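Local coordinates for CELL WALL surface anchor family protein (Streptococcus pneumoniae, PDB 2WW8) that serves as the adhesin of the pneumococcal pilus and probably attaches the bacterium to host cells, at residues 157-161 against 714-718. Numbering follows the deposited sequence.
Sequences PYQII and PIPKI
Tyr-158 reaches across to Pro-714 and Ile-715 with the far end of its ring. Its OH accepts the backbone N-H of Ile-715, N to OH 3.1 Å, in a bent bond of 137° at the hydrogen. Pro-714 CB lies over one ring face, 4.2 Å from the ring centroid and shifted toward the rim on the CE2 and CZ side, a CH-pi contact. CG1 of Ile-715 packs against the same hydroxyl, 3.6 Å from CG1 to OH. That reach comes with chi1 of Tyr-158 at 50°, which sets CG between the backbone N and the carbonyl carbon and carries the ring toward Pro-714. Two residues on and facing the same way, CD1 of Ile-160 lies 4.3 Å from both Ile-715 O and Lys-717 CE. The two segments are not paired as neighbouring strands: 171-184 bonds antiparallel to 157-162 and to 717-718, and side chains join strand 157-162 to 714-718, which belongs to the Ig-like domain of the tip-pilin family. Farther out, Lys-717 folds back so that NZ donates to Ile-715 O at 2.8 Å, from above the carbonyl plane. A salt bridge to Asp-693 also holds the ammonium of this buried lysine, while Tyr-151 meets the Tyr-158 ring and also touches Pro-714.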
loop_
_atom_site.group_PDB
_atom_site.type_symbol
_atom_site.label_atom_id
_atom_site.label_comp_id
_atom_site.label_asym_id
_atom_site.label_seq_id
_atom_site.Cartn_x
_atom_site.Cartn_y
_atom_site.Cartn_z
ATOM N N PRO A 157 2.407 -2.134 20.109
ATOM C CA PRO A 157 2.429 -0.749 19.587
ATOM C C PRO A 157 2.545 -0.698 18.069
ATOM O O PRO A 157 3.109 -1.594 17.455
ATOM C CB PRO A 157 3.673 -0.107 20.238
ATOM C CG PRO A 157 4.588 -1.314 20.543
ATOM C CD PRO A 157 3.640 -2.493 20.836
ATOM N N TYR A 158 1.990 0.315 17.419
ATOM C CA TYR A 158 2.366 0.477 16.011
ATOM C C TYR A 158 2.705 1.944 15.856
ATOM O O TYR A 158 2.117 2.734 16.603
ATOM C CB TYR A 158 1.230 0.100 15.065
ATOM C CG TYR A 158 -0.154 0.687 15.303
ATOM C CD1 TYR A 158 -1.098 0.032 16.113
ATOM C CD2 TYR A 158 -0.522 1.898 14.743
ATOM C CE1 TYR A 158 -2.407 0.567 16.303
ATOM C CE2 TYR A 158 -1.799 2.452 14.958
ATOM C CZ TYR A 158 -2.745 1.774 15.718
ATOM O OH TYR A 158 -4.022 2.290 15.912
ATOM N N GLN A 159 3.577 2.280 14.901
ATOM C CA GLN A 159 4.012 3.644 14.671
ATOM C C GLN A 159 2.978 4.476 13.902
ATOM O O GLN A 159 2.115 3.944 13.196
ATOM C CB GLN A 159 5.361 3.659 13.947
ATOM C CG GLN A 159 6.411 2.677 14.506
ATOM C CD GLN A 159 6.716 2.860 15.995
ATOM O OE1 GLN A 159 7.115 3.962 16.443
ATOM N NE2 GLN A 159 6.516 1.772 16.773
ATOM N N ILE A 160 3.078 5.795 14.048
ATOM C CA ILE A 160 2.124 6.749 13.503
ATOM C C ILE A 160 2.947 7.809 12.809
ATOM O O ILE A 160 3.837 8.352 13.458
ATOM C CB ILE A 160 1.402 7.511 14.652
ATOM C CG1 ILE A 160 0.446 6.623 15.439
ATOM C CG2 ILE A 160 0.627 8.691 14.143
ATOM C CD1 ILE A 160 -0.432 5.743 14.521
ATOM N N ILE A 161 2.652 8.139 11.549
ATOM C CA ILE A 161 3.387 9.132 10.762
ATOM C C ILE A 161 2.501 10.183 10.086
ATOM O O ILE A 161 1.315 9.960 9.786
ATOM C CB ILE A 161 4.247 8.498 9.673
ATOM C CG1 ILE A 161 3.341 7.798 8.651
ATOM C CG2 ILE A 161 5.305 7.592 10.334
ATOM C CD1 ILE A 161 4.101 7.352 7.401
ATOM N N PRO A 714 -5.435 -0.880 12.028
ATOM C CA PRO A 714 -4.755 0.267 12.648
ATOM C C PRO A 714 -5.543 1.582 12.406
ATOM O O PRO A 714 -6.403 1.568 11.529
ATOM C CB PRO A 714 -3.415 0.290 11.913
ATOM C CG PRO A 714 -3.732 -0.260 10.550
ATOM C CD PRO A 714 -4.809 -1.299 10.757
ATOM N N ILE A 715 -5.321 2.669 13.164
ATOM C CA ILE A 715 -6.235 3.834 13.158
ATOM C C ILE A 715 -5.548 5.213 12.902
ATOM O O ILE A 715 -4.694 5.614 13.686
ATOM C CB ILE A 715 -6.988 3.972 14.525
ATOM C CG1 ILE A 715 -7.513 2.630 15.038
ATOM C CG2 ILE A 715 -8.165 4.914 14.378
ATOM C CD1 ILE A 715 -8.685 2.208 14.229
ATOM N N PRO A 716 -5.948 5.953 11.846
ATOM C CA PRO A 716 -5.478 7.305 11.553
ATOM C C PRO A 716 -6.064 8.344 12.513
ATOM O O PRO A 716 -7.037 8.064 13.230
ATOM C CB PRO A 716 -6.078 7.585 10.167
ATOM C CG PRO A 716 -6.299 6.179 9.566
ATOM C CD PRO A 716 -6.865 5.474 10.776
ATOM N N LYS A 717 -5.465 9.539 12.488
ATOM C CA LYS A 717 -5.885 10.624 13.381
ATOM C C LYS A 717 -5.941 11.913 12.583
ATOM O O LYS A 717 -5.136 12.073 11.659
ATOM C CB LYS A 717 -4.875 10.852 14.512
ATOM C CG LYS A 717 -4.868 9.720 15.527
ATOM C CD LYS A 717 -3.764 8.732 15.262
ATOM C CE LYS A 717 -3.613 7.810 16.479
ATOM N NZ LYS A 717 -4.447 6.547 16.291
ATOM N N ILE A 718 -6.841 12.829 12.952
ATOM C CA ILE A 718 -6.886 14.125 12.281
ATOM C C ILE A 718 -7.108 15.182 13.351
ATOM O O ILE A 718 -7.666 14.883 14.434
ATOM C CB ILE A 718 -7.993 14.200 11.195
ATOM C CG1 ILE A 718 -9.376 13.962 11.823
ATOM C CG2 ILE A 718 -7.675 13.197 10.052
ATOM C CD1 ILE A 718 -10.540 14.193 10.886
#